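Local coordinates for Crh-like protein 5 (Neosartorya fumigata, PDB 6IBU) that couples chitinase to transglycosylase activity, cutting chitin and transferring it to 1,6-beta-glucan or to other chitin, and so cross-links polysaccharides in the fungal cell wall and septa, at residues D65-F70 against E92-D97; T113-K118 against Y124-Y129; K118-T123 against G171-Q176; W146-V151 against G237-I242; V151-S154 against V160-L163. All blocks are in the same frame, centred on the assembly; numbering follows the deposited sequence.

Interaction 1: D65-F70 against E92-D97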
# COMPACT_ATOMS: atom_id res chain seq x y z
N ASP A 65 -8.05 6.49 -7.77
CA ASP A 65 -8.04 7.79 -8.49
C ASP A 65 -7.87 8.91 -7.46
O ASP A 65 -7.16 9.87 -7.75
CB ASP A 65 -9.34 8.02 -9.26
CG ASP A 65 -9.50 7.17 -10.51
OD1 ASP A 65 -8.49 6.59 -10.98
OD2 ASP A 65 -10.65 7.09 -10.98
N PHE A 66 -8.44 8.74 -6.27
CA PHE A 66 -8.50 9.75 -5.19
C PHE A 66 -7.38 9.52 -4.18
O PHE A 66 -6.80 8.42 -4.11
CB PHE A 66 -9.84 9.67 -4.47
CG PHE A 66 -10.19 8.27 -4.02
CD1 PHE A 66 -9.72 7.77 -2.82
CD2 PHE A 66 -10.95 7.43 -4.83
CE1 PHE A 66 -10.06 6.50 -2.40
CE2 PHE A 66 -11.27 6.15 -4.41
CZ PHE A 66 -10.83 5.68 -3.20
N TYR A 67 -7.11 10.58 -3.41
CA TYR A 67 -6.25 10.60 -2.21
C TYR A 67 -7.17 10.84 -1.01
O TYR A 67 -8.18 11.49 -1.19
CB TYR A 67 -5.21 11.72 -2.26
CG TYR A 67 -4.17 11.54 -3.32
CD1 TYR A 67 -4.49 11.66 -4.66
CD2 TYR A 67 -2.84 11.32 -2.99
CE1 TYR A 67 -3.54 11.52 -5.65
CE2 TYR A 67 -1.87 11.17 -3.98
CZ TYR A 67 -2.22 11.27 -5.31
OH TYR A 67 -1.28 11.13 -6.27
N PHE A 68 -6.82 10.32 0.15
CA PHE A 68 -7.50 10.62 1.43
C PHE A 68 -6.44 11.18 2.38
O PHE A 68 -5.25 10.94 2.18
CB PHE A 68 -8.27 9.40 1.91
CG PHE A 68 -7.45 8.26 2.45
CD1 PHE A 68 -6.79 7.40 1.60
CD2 PHE A 68 -7.45 7.99 3.81
CE1 PHE A 68 -6.06 6.34 2.12
CE2 PHE A 68 -6.71 6.94 4.32
CZ PHE A 68 -6.03 6.11 3.48
N PHE A 69 -6.88 11.99 3.34
CA PHE A 69 -6.01 12.77 4.24
C PHE A 69 -6.36 12.40 5.66
O PHE A 69 -7.28 13.02 6.23
CB PHE A 69 -6.18 14.26 3.99
CG PHE A 69 -5.18 15.15 4.69
CD1 PHE A 69 -3.89 14.71 4.94
CD2 PHE A 69 -5.53 16.44 5.05
CE1 PHE A 69 -2.97 15.55 5.54
CE2 PHE A 69 -4.61 17.28 5.65
CZ PHE A 69 -3.33 16.83 5.89
N PHE A 70 -5.65 11.42 6.20
CA PHE A 70 -5.89 10.76 7.50
C PHE A 70 -7.14 9.90 7.40
O PHE A 70 -7.96 10.13 6.51
CB PHE A 70 -5.96 11.75 8.66
CG PHE A 70 -4.66 12.48 8.85
CD1 PHE A 70 -3.56 11.77 9.30
CD2 PHE A 70 -4.51 13.83 8.55
CE1 PHE A 70 -2.32 12.38 9.46
CE2 PHE A 70 -3.27 14.44 8.72
CZ PHE A 70 -2.18 13.71 9.18
N GLU A 92 0.47 5.78 -0.28
CA GLU A 92 1.60 6.59 -0.77
C GLU A 92 1.13 7.99 -1.12
O GLU A 92 0.11 8.12 -1.82
CB GLU A 92 2.27 5.92 -1.97
CG GLU A 92 3.49 6.67 -2.45
CD GLU A 92 4.30 5.93 -3.51
OE1 GLU A 92 3.72 5.66 -4.59
OE2 GLU A 92 5.49 5.59 -3.23
N SER A 93 1.91 8.98 -0.71
CA SER A 93 1.69 10.40 -1.05
C SER A 93 2.60 10.79 -2.21
O SER A 93 3.57 10.08 -2.52
CB SER A 93 1.93 11.27 0.14
OG SER A 93 3.28 11.69 0.21
N ASP A 94 2.30 11.94 -2.82
CA ASP A 94 3.11 12.58 -3.87
C ASP A 94 4.48 13.04 -3.31
O ASP A 94 5.38 13.13 -4.17
CB ASP A 94 2.28 13.65 -4.57
CG ASP A 94 1.25 13.08 -5.54
OD1 ASP A 94 1.09 11.84 -5.59
OD2 ASP A 94 0.59 13.89 -6.22
N ASP A 95 4.69 13.26 -1.99
CA ASP A 95 6.06 13.55 -1.44
C ASP A 95 6.70 12.27 -0.92
O ASP A 95 7.78 12.30 -0.38
CB ASP A 95 6.14 14.69 -0.42
CG ASP A 95 5.49 14.46 0.93
OD1 ASP A 95 5.04 13.34 1.21
OD2 ASP A 95 5.42 15.43 1.71
N LEU A 96 6.10 11.14 -1.24
CA LEU A 96 6.66 9.80 -0.93
C LEU A 96 6.61 9.55 0.58
O LEU A 96 7.40 8.77 1.04
CB LEU A 96 8.07 9.67 -1.49
CG LEU A 96 8.11 9.80 -3.01
CD1 LEU A 96 9.53 9.61 -3.54
CD2 LEU A 96 7.15 8.77 -3.63
N ASP A 97 5.69 10.17 1.32
CA ASP A 97 5.22 9.59 2.59
C ASP A 97 4.59 8.24 2.23
O ASP A 97 4.03 8.11 1.14
CB ASP A 97 4.21 10.46 3.32
CG ASP A 97 4.81 11.65 4.05
OD1 ASP A 97 6.03 11.64 4.31
OD2 ASP A 97 4.04 12.61 4.33

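Interaction 2: T113-K118 against Y124-Y129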
# COMPACT_ATOMS: atom_id res chain seq x y z
N THR A 113 5.58 -5.00 7.89
CA THR A 113 5.01 -3.64 7.98
C THR A 113 6.11 -2.66 7.64
O THR A 113 7.27 -2.93 7.90
CB THR A 113 4.37 -3.34 9.34
OG1 THR A 113 5.34 -3.46 10.37
CG2 THR A 113 3.15 -4.19 9.63
N ASN A 114 5.76 -1.54 7.07
CA ASN A 114 6.80 -0.57 6.68
C ASN A 114 6.23 0.83 6.55
O ASN A 114 5.03 0.99 6.34
CB ASN A 114 7.40 -0.96 5.35
CG ASN A 114 8.90 -1.03 5.46
OD1 ASN A 114 9.56 -0.03 5.71
ND2 ASN A 114 9.42 -2.24 5.33
N TYR A 115 7.10 1.82 6.63
CA TYR A 115 6.73 3.21 6.35
C TYR A 115 7.99 3.94 5.89
O TYR A 115 9.09 3.48 6.21
CB TYR A 115 6.07 3.85 7.57
CG TYR A 115 7.05 4.38 8.58
CD1 TYR A 115 7.61 3.56 9.53
CD2 TYR A 115 7.44 5.71 8.53
CE1 TYR A 115 8.53 4.05 10.44
CE2 TYR A 115 8.34 6.22 9.44
CZ TYR A 115 8.88 5.39 10.40
OH TYR A 115 9.78 5.89 11.28
N PHE A 116 7.77 5.00 5.12
CA PHE A 116 8.78 6.01 4.71
C PHE A 116 8.16 7.37 5.00
O PHE A 116 6.94 7.54 4.84
CB PHE A 116 9.13 5.87 3.23
CG PHE A 116 9.73 4.52 2.91
CD1 PHE A 116 11.07 4.28 3.14
CD2 PHE A 116 8.94 3.47 2.47
CE1 PHE A 116 11.64 3.06 2.83
CE2 PHE A 116 9.49 2.22 2.23
CZ PHE A 116 10.84 2.02 2.40
N GLY A 117 8.99 8.30 5.46
CA GLY A 117 8.70 9.74 5.47
C GLY A 117 9.42 10.40 4.32
O GLY A 117 10.64 10.26 4.24
N LYS A 118 8.69 11.07 3.43
CA LYS A 118 9.27 11.97 2.39
C LYS A 118 10.32 11.24 1.55
O LYS A 118 11.31 11.89 1.15
CB LYS A 118 9.90 13.21 3.04
CG LYS A 118 8.94 13.98 3.91
CD LYS A 118 9.51 15.25 4.44
CE LYS A 118 8.47 16.11 5.11
NZ LYS A 118 8.08 15.61 6.45
N TYR A 124 16.82 1.62 8.26
CA TYR A 124 15.81 0.54 8.12
C TYR A 124 15.17 0.25 9.48
O TYR A 124 15.05 -0.94 9.87
CB TYR A 124 16.40 -0.72 7.48
CG TYR A 124 15.34 -1.58 6.84
CD1 TYR A 124 14.56 -2.44 7.59
CD2 TYR A 124 15.09 -1.48 5.48
CE1 TYR A 124 13.58 -3.21 7.00
CE2 TYR A 124 14.11 -2.25 4.87
CZ TYR A 124 13.36 -3.12 5.63
OH TYR A 124 12.40 -3.87 5.03
N ASP A 125 14.78 1.33 10.17
CA ASP A 125 13.97 1.35 11.42
C ASP A 125 12.48 1.35 11.04
O ASP A 125 11.62 1.43 11.94
CB ASP A 125 14.36 2.57 12.26
CG ASP A 125 13.75 3.88 11.77
OD1 ASP A 125 12.60 4.15 12.15
OD2 ASP A 125 14.43 4.63 11.02
N ARG A 126 12.21 1.29 9.73
CA ARG A 126 10.90 1.50 9.09
C ARG A 126 10.16 0.16 9.02
O ARG A 126 8.95 0.20 9.07
CB ARG A 126 11.13 2.12 7.71
CG ARG A 126 11.98 3.39 7.76
CD ARG A 126 12.34 3.94 6.39
NE ARG A 126 13.52 3.30 5.81
CZ ARG A 126 13.50 2.15 5.11
NH1 ARG A 126 14.62 1.64 4.63
NH2 ARG A 126 12.35 1.53 4.87
N GLY A 127 10.89 -0.96 8.96
CA GLY A 127 10.37 -2.32 8.70
C GLY A 127 10.28 -3.17 9.95
O GLY A 127 11.25 -3.21 10.73
N THR A 128 9.15 -3.84 10.14
CA THR A 128 8.86 -4.78 11.24
C THR A 128 8.10 -5.97 10.66
O THR A 128 7.11 -5.76 9.98
CB THR A 128 8.00 -4.09 12.30
OG1 THR A 128 8.80 -3.11 12.96
CG2 THR A 128 7.42 -5.05 13.32
N TYR A 129 8.53 -7.19 10.95
CA TYR A 129 7.76 -8.41 10.60
C TYR A 129 6.78 -8.71 11.72
O TYR A 129 7.15 -8.57 12.88
CB TYR A 129 8.69 -9.59 10.33
CG TYR A 129 9.50 -9.41 9.07
CD1 TYR A 129 10.69 -8.72 9.11
CD2 TYR A 129 9.05 -9.88 7.85
CE1 TYR A 129 11.46 -8.55 7.98
CE2 TYR A 129 9.80 -9.72 6.70
CZ TYR A 129 11.01 -9.06 6.77
OH TYR A 129 11.77 -8.88 5.65

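Interaction 3: K118-T123 against G171-Q176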
# COMPACT_ATOMS: atom_id res chain seq x y z
N LYS A 118 8.69 11.07 3.43
CA LYS A 118 9.27 11.97 2.39
C LYS A 118 10.32 11.24 1.55
O LYS A 118 11.31 11.89 1.15
CB LYS A 118 9.90 13.21 3.04
CG LYS A 118 8.94 13.98 3.91
CD LYS A 118 9.51 15.25 4.44
CE LYS A 118 8.47 16.11 5.11
NZ LYS A 118 8.08 15.61 6.45
N GLY A 119 10.11 9.95 1.28
CA GLY A 119 10.96 9.16 0.37
C GLY A 119 12.31 8.86 0.98
O GLY A 119 13.21 8.42 0.25
N ASP A 120 12.44 9.05 2.29
CA ASP A 120 13.71 8.89 3.03
C ASP A 120 13.91 7.41 3.34
O ASP A 120 13.20 6.90 4.18
CB ASP A 120 13.67 9.74 4.29
CG ASP A 120 14.97 9.70 5.05
OD1 ASP A 120 15.87 9.06 4.56
OD2 ASP A 120 15.05 10.33 6.11
N THR A 121 14.85 6.74 2.68
CA THR A 121 15.13 5.30 2.87
C THR A 121 16.45 5.11 3.61
O THR A 121 16.98 3.99 3.60
CB THR A 121 15.21 4.54 1.54
OG1 THR A 121 16.36 5.04 0.85
CG2 THR A 121 13.95 4.68 0.72
N THR A 122 16.94 6.16 4.25
CA THR A 122 18.28 6.23 4.88
C THR A 122 18.49 5.10 5.91
O THR A 122 19.49 4.39 5.73
CB THR A 122 18.51 7.62 5.48
OG1 THR A 122 19.93 7.73 5.52
CG2 THR A 122 17.87 7.84 6.84
N THR A 123 17.67 4.97 6.95
CA THR A 123 17.79 3.86 7.95
C THR A 123 16.92 2.70 7.47
O THR A 123 16.36 2.79 6.36
CB THR A 123 17.44 4.32 9.38
N GLY A 171 8.71 13.40 14.19
CA GLY A 171 7.60 13.84 13.32
C GLY A 171 8.08 14.24 11.95
O GLY A 171 7.23 14.29 11.04
N THR A 172 9.38 14.48 11.80
CA THR A 172 10.01 14.87 10.50
C THR A 172 9.78 13.77 9.45
O THR A 172 9.85 14.12 8.28
CB THR A 172 11.52 15.16 10.61
OG1 THR A 172 12.27 14.01 11.00
CG2 THR A 172 11.85 16.27 11.58
N ARG A 173 9.56 12.51 9.84
CA ARG A 173 9.38 11.41 8.86
C ARG A 173 8.05 10.68 9.10
O ARG A 173 7.89 9.56 8.61
CB ARG A 173 10.61 10.49 8.89
CG ARG A 173 11.89 11.16 8.39
CD ARG A 173 11.83 11.40 6.92
NE ARG A 173 13.02 12.04 6.37
CZ ARG A 173 13.21 13.35 6.25
NH1 ARG A 173 12.30 14.20 6.69
NH2 ARG A 173 14.31 13.83 5.69
N PHE A 174 7.09 11.30 9.77
CA PHE A 174 5.73 10.73 9.98
C PHE A 174 4.92 10.90 8.71
O PHE A 174 4.85 12.01 8.18
CB PHE A 174 5.04 11.41 11.17
CG PHE A 174 3.81 10.70 11.62
CD1 PHE A 174 3.90 9.53 12.35
CD2 PHE A 174 2.56 11.17 11.27
CE1 PHE A 174 2.75 8.87 12.75
CE2 PHE A 174 1.41 10.53 11.70
CZ PHE A 174 1.50 9.37 12.43
N PRO A 175 4.30 9.84 8.15
CA PRO A 175 3.44 9.99 6.97
C PRO A 175 2.28 10.93 7.29
O PRO A 175 1.59 10.66 8.21
CB PRO A 175 2.95 8.57 6.69
CG PRO A 175 4.01 7.69 7.31
CD PRO A 175 4.45 8.44 8.55
N GLN A 176 2.14 12.05 6.59
CA GLN A 176 1.17 13.09 7.01
C GLN A 176 0.74 13.94 5.82
O GLN A 176 0.33 15.07 6.05
CB GLN A 176 1.77 13.99 8.09
CG GLN A 176 3.03 14.73 7.64
CD GLN A 176 3.66 15.44 8.82
OE1 GLN A 176 3.22 16.51 9.23
NE2 GLN A 176 4.70 14.84 9.38
O HOH W 1 6.96 12.50 6.69

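Interaction 4: W146-V151 against G237-I242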
# COMPACT_ATOMS: atom_id res chain seq x y z
N TRP A 146 -4.70 5.80 10.50
CA TRP A 146 -3.72 6.86 10.22
C TRP A 146 -4.24 8.18 10.75
O TRP A 146 -5.21 8.72 10.21
CB TRP A 146 -3.45 6.85 8.73
CG TRP A 146 -2.66 7.99 8.21
CD1 TRP A 146 -1.57 8.58 8.79
CD2 TRP A 146 -2.84 8.59 6.93
NE1 TRP A 146 -1.09 9.55 7.95
CE2 TRP A 146 -1.85 9.57 6.80
CE3 TRP A 146 -3.76 8.40 5.90
CZ2 TRP A 146 -1.76 10.38 5.68
CZ3 TRP A 146 -3.67 9.19 4.78
CH2 TRP A 146 -2.68 10.17 4.69
N THR A 147 -3.62 8.67 11.82
CA THR A 147 -3.98 9.96 12.45
C THR A 147 -2.71 10.79 12.54
O THR A 147 -1.64 10.24 12.28
CB THR A 147 -4.63 9.74 13.81
OG1 THR A 147 -3.70 9.28 14.79
CG2 THR A 147 -5.75 8.72 13.74
N LYS A 148 -2.85 12.06 12.90
CA LYS A 148 -1.70 12.97 13.06
C LYS A 148 -0.89 12.52 14.30
O LYS A 148 0.26 12.90 14.39
CB LYS A 148 -2.13 14.44 13.05
CG LYS A 148 -3.42 14.80 13.78
CD LYS A 148 -3.88 16.23 13.55
CE LYS A 148 -4.34 16.47 12.12
NZ LYS A 148 -5.62 17.21 12.05
N ASP A 149 -1.45 11.68 15.16
CA ASP A 149 -0.74 11.20 16.37
C ASP A 149 -0.00 9.87 16.10
O ASP A 149 1.00 9.65 16.76
CB ASP A 149 -1.69 11.04 17.55
CG ASP A 149 -2.17 12.36 18.15
OD1 ASP A 149 -1.47 13.41 17.97
OD2 ASP A 149 -3.23 12.33 18.84
N ALA A 150 -0.50 9.00 15.23
CA ALA A 150 0.00 7.61 15.11
C ALA A 150 -0.52 6.92 13.86
O ALA A 150 -1.67 7.14 13.46
CB ALA A 150 -0.39 6.81 16.32
N VAL A 151 0.31 6.06 13.29
CA VAL A 151 -0.10 5.02 12.32
C VAL A 151 -0.21 3.69 13.07
O VAL A 151 0.74 3.30 13.74
CB VAL A 151 0.92 4.93 11.17
CG1 VAL A 151 0.67 3.70 10.31
CG2 VAL A 151 0.89 6.20 10.35
N GLY A 237 6.12 19.80 3.50
CA GLY A 237 5.63 18.40 3.50
C GLY A 237 4.88 18.09 4.78
O GLY A 237 4.83 16.92 5.17
N SER A 238 4.34 19.10 5.45
CA SER A 238 3.68 18.93 6.75
C SER A 238 2.20 18.81 6.46
O SER A 238 1.76 19.34 5.46
CB SER A 238 4.01 20.06 7.72
OG SER A 238 3.14 21.19 7.59
N TRP A 239 1.47 18.13 7.33
CA TRP A 239 -0.00 18.04 7.25
C TRP A 239 -0.60 19.44 7.33
O TRP A 239 -1.67 19.67 6.71
CB TRP A 239 -0.51 17.07 8.33
CG TRP A 239 -0.47 17.52 9.75
CD1 TRP A 239 0.37 17.09 10.74
CD2 TRP A 239 -1.41 18.40 10.39
NE1 TRP A 239 0.03 17.66 11.94
CE2 TRP A 239 -1.05 18.47 11.75
CE3 TRP A 239 -2.51 19.14 9.93
CZ2 TRP A 239 -1.75 19.27 12.65
CZ3 TRP A 239 -3.19 19.93 10.82
CH2 TRP A 239 -2.81 20.00 12.16
N GLN A 240 0.07 20.34 8.07
CA GLN A 240 -0.37 21.74 8.27
C GLN A 240 -0.31 22.49 6.95
O GLN A 240 -1.11 23.40 6.79
CB GLN A 240 0.48 22.44 9.33
CG GLN A 240 0.26 21.89 10.75
CD GLN A 240 1.28 20.84 11.13
OE1 GLN A 240 1.75 20.07 10.30
NE2 GLN A 240 1.61 20.78 12.41
N SER A 241 0.53 22.07 6.01
CA SER A 241 0.66 22.74 4.69
C SER A 241 -0.47 22.31 3.74
O SER A 241 -0.59 22.95 2.68
CB SER A 241 2.01 22.49 4.08
OG SER A 241 2.12 21.17 3.58
N ILE A 242 -1.31 21.33 4.08
CA ILE A 242 -2.31 20.79 3.11
C ILE A 242 -3.57 21.66 3.15
O ILE A 242 -4.21 21.71 4.19
CB ILE A 242 -2.60 19.30 3.35
CG1 ILE A 242 -1.34 18.43 3.32
CG2 ILE A 242 -3.64 18.79 2.37
CD1 ILE A 242 -0.51 18.56 2.08

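Interaction 5: V151-S154 against V160-L163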
# COMPACT_ATOMS: atom_id res chain seq x y z
N VAL A 151 0.31 6.06 13.29
CA VAL A 151 -0.10 5.02 12.32
C VAL A 151 -0.21 3.69 13.07
O VAL A 151 0.74 3.30 13.74
CB VAL A 151 0.92 4.93 11.17
CG1 VAL A 151 0.67 3.70 10.31
CG2 VAL A 151 0.89 6.20 10.35
N THR A 152 -1.33 3.01 12.94
CA THR A 152 -1.55 1.71 13.59
C THR A 152 -1.80 0.68 12.50
O THR A 152 -2.63 0.94 11.64
CB THR A 152 -2.69 1.78 14.60
OG1 THR A 152 -2.38 2.84 15.51
CG2 THR A 152 -2.86 0.47 15.34
N TRP A 153 -1.06 -0.41 12.52
CA TRP A 153 -1.30 -1.58 11.64
C TRP A 153 -2.11 -2.59 12.45
O TRP A 153 -1.73 -2.86 13.57
CB TRP A 153 0.01 -2.23 11.20
CG TRP A 153 0.85 -1.49 10.20
CD1 TRP A 153 0.99 -1.78 8.88
CD2 TRP A 153 1.75 -0.41 10.47
NE1 TRP A 153 1.90 -0.94 8.30
CE2 TRP A 153 2.38 -0.08 9.25
CE3 TRP A 153 2.06 0.35 11.60
CZ2 TRP A 153 3.31 0.95 9.14
CZ3 TRP A 153 2.99 1.35 11.50
CH2 TRP A 153 3.61 1.65 10.28
N SER A 154 -3.15 -3.14 11.86
CA SER A 154 -3.97 -4.21 12.48
C SER A 154 -4.20 -5.35 11.49
O SER A 154 -4.34 -5.08 10.29
CB SER A 154 -5.28 -3.68 12.93
OG SER A 154 -5.08 -2.99 14.14
N VAL A 160 -0.99 -4.83 15.53
CA VAL A 160 0.31 -5.55 15.38
C VAL A 160 1.48 -4.57 15.39
O VAL A 160 2.61 -5.03 15.64
CB VAL A 160 0.35 -6.45 14.13
CG1 VAL A 160 -0.69 -7.55 14.26
CG2 VAL A 160 0.16 -5.67 12.84
N ARG A 161 1.23 -3.29 15.11
CA ARG A 161 2.29 -2.26 15.19
C ARG A 161 1.69 -0.88 15.35
O ARG A 161 0.74 -0.58 14.64
CB ARG A 161 3.13 -2.26 13.92
CG ARG A 161 4.28 -1.26 13.96
CD ARG A 161 5.15 -1.43 12.75
NE ARG A 161 6.21 -0.45 12.76
CZ ARG A 161 7.06 -0.25 11.78
NH1 ARG A 161 6.99 -1.00 10.68
NH2 ARG A 161 7.98 0.69 11.90
N THR A 162 2.33 -0.04 16.16
CA THR A 162 2.00 1.40 16.28
C THR A 162 3.26 2.24 16.03
O THR A 162 4.26 2.03 16.73
CB THR A 162 1.42 1.74 17.65
OG1 THR A 162 0.20 1.02 17.84
CG2 THR A 162 1.16 3.22 17.78
N LEU A 163 3.19 3.16 15.09
CA LEU A 163 4.21 4.21 14.87
C LEU A 163 3.64 5.52 15.41
O LEU A 163 2.67 6.01 14.85
CB LEU A 163 4.53 4.29 13.38
CG LEU A 163 5.35 5.52 12.99
CD1 LEU A 163 6.75 5.37 13.55
CD2 LEU A 163 5.32 5.72 11.49

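Interaction 1: D65-F70 against E92-D97
Y67 presents the end of its phenol to the carboxylate of D94, and the two side chains cross at about a right angle, with ring and carboxylate planes 87° apart. The hydroxyl OH of Y67 donates to OD1 of D94 over 2.6 Å, reaching that oxygen on its syn side though tilted out of the carboxylate plane. OD1 sits at the ring edge, near its plane. D94 turns its carboxylate this way with CG beside the backbone N (chi1 -76°), while its other oxygen, OD2, is taken by N14. The carbonyl O of E92 lies 4.2 Å from CE2 of Y67.

D94 belongs to a type I turn, S93 to L96, closed by L96 N to S93 O at 3.0 Å. D95 forms an Asx turn in the same corner: its OD1 accepts from D97 N at 3.2 Å and, from the opposite face, from S93 OG at 2.6 Å; T177 OG1 bonds to it too. Y67, in the loop between strands 61-64 and 71-78, is thus bonded to the hairpin turn between strands 85-93 and 98-105 of the GH16 beta-sandwich, the strands of E92, salt-bridged to chitin-binding R182, and E98, the likely nucleophile.

Interaction 2: T113-K118 against Y124-Y129
One face of the Y115 ring rests on R126, whose CB lies 4.2 Å from Y115 CD1, and the end of the F116 ring comes over one face of the R126 guanidinium, planes 23° apart, though the model is too tight there for the closeness to be relied on. At the edge of the guanidinium, near its plane, OD1 of N114 stands 3.3 Å from NH2 of R126. These groups gather at the loop end of a beta hairpin, strands 110-116 and 128-131, the second of which forms an outermost strand of a seven-stranded antiparallel sheet of the GH16 sandwich. The R126 chain bends at chi3 (-84°), and its NH1 bonds to T123 O in the connecting loop. The N114 amide stands nearly upright to the Y124 ring, 84° between planes, and makes only a weak bond, ND2 to OH, at 3.4 Å; the main partner of that hydroxyl is Q112.

The hairpin borders the active site: the F116 side chain comes within about 4 Å of that of E98, the probable nucleophile, and the N114 side chain is near that of the chitin-binding E102. One residue before N114 the strands pair. T113 and T128 form an antiparallel hydrogen-bonded pair, T113 N to T128 O at 2.7 Å and T128 N to T113 O at 3.1 Å. Just before T128, the CA of G127 touches T113 O at 3.3 Å. The carbonyl of T128 is gripped twice, because T113 OG1 also donates to T128 O, over 2.9 Å.

Interaction 3: K118-T123 against G171-Q176
K118 and R173 are the closest approach of two irregular backbones, with CA atoms 6.5 Å apart. K118 adopts left-handed backbone angles, whereas R173 lies in a type I turn from G171 to F174 that presents the carbonyl of T172 to the opposite loop. D120 forms an Asx turn, its OD1 accepting from T122 N at 3.1 Å.

That leaves OD2 of D120 for a salt bridge: R173 NE meets the anti lone pair of D120 OD2 at 2.7 Å, at an N-H...O angle of 159°, with the oxygen near the guanidinium plane. Carboxylate and guanidinium planes are steeply inclined to each other. The carbonyl O of T172 is gripped from opposite faces, by K118 NZ at 2.9 Å and by R173 NH1 at 2.9 Å. The lysine gets there through a long, nearly extended chain that bends only at chi4 (76°). The two cations stand 4.5 Å apart (K118 NZ to R173 NH1), a proximity that the shared carbonyl and D120 probably ease.

In the fold, this surface contact ties the loop between strands 110-116 and 128-131 to the loop between strands 158-164 and 179-187, with P175 packing down on Y115 of strand 110-116.

Interaction 4: W146-V151 against G237-I242
K148 and W239 alone carry this surface contact, and the residues before K148 show how it is delivered. W146, last of strand 140-146, is buried: its NE1 bonds to the carbonyl of P175 and its ring meets F68 edge to face. T147 then closes the turn on itself. Its backbone N bonds to A150 O at 3.0 Å, and its OG1 donates to A150 O at 3.2 Å, in the carbonyl plane and on a lone pair.

K148 follows at the corner of the beta hairpin that links strands 140-146 and 150-155 of the GH16 sandwich. Its chain crosses W239 at about a right angle and lies over the indole face. CE of K148 sits 3.6 Å from the centroid of the W239 six-membered ring, almost exactly on the normal, a CH-pi contact; NZ follows at 4.1 Å from the same centroid, 21° off the normal, a cation-pi contact. The indole is backed on its other face by CD of Q240, 3.4 Å above the plane. W239, its backbone N bonded to Q176 OE1, opens the 3-10 segment 239-241 between strands 229-232 and 242-243; S241 OG donates back to S238 O at 2.6 Å. After K148, D149 is backbone hydrogen-bonded to Y165. A150 and V151 begin the next strand, and V151 sends its side chain inward onto I144 and W146.

Interaction 5: V151-S154 against V160-L163
W153 is sandwiched tightly between its neighbours. V151 CG1 lies 3.5 Å above one face of the indole, R161 covers the opposite face, and L163 CB meets the rim near the ring plane, 3.8 Å from CZ3 of W153. R161 runs alongside W153, its chain extended from CG to NE, so that CD makes a CH-pi contact at 4.0 Å from the centroid of the W153 six-membered ring. Its guanidinium then lies flat on the indole with planes 13° apart, an off-centre cation-pi stack. The far end of the arginine is fixed too: NH1 bonds to R126 O and T113 OG1, while W153 NE1 bonds to D100 O and its ring meets W101 edge to face.

The backbones form an antiparallel beta hairpin, axes 4.7 Å apart at 175°, in the eight-stranded sheet of the GH16 sandwich. V151 and L163 are a hydrogen-bonded pair. A classic beta bulge interrupts the ladder where V160 and R161 both face W153: V160 N to W153 O is 2.9 Å, but R161 N to W153 O stretches to a weak 3.4 Å. The reverse bond, W153 N to R161 O at 2.8 Å, stays short.

On the other face, the packing is thin. T152 and T162 lie side by side and point the same way as a non-hydrogen-bonded pair, the exposed T162 keeping its OG1 3.9 Å from OG1 of T152.

Along the chain, interaction 1 closes before the others open; interactions 2 and 3 then alternate and share K118, while interaction 5 is nested inside the loop that interaction 3 closes. Interactions 1 and 2, centres about 17 Å apart, reach the seven-stranded sheet that carries the presumed catalytic residues; interactions 4 and 5, about 15 Å apart, share V151 of strand 150-155 in the eight-stranded one. Hydrogen bonds join neighbouring contacts, from D97 to K118, from R126 and T113 to R161, and from P175 to W146. Interaction 3 lies about 9 Å from interaction 2 and 12 Å from interaction 4, centre to centre, and loops and strands of both sheets are thereby joined beside the presumed catalytic strand.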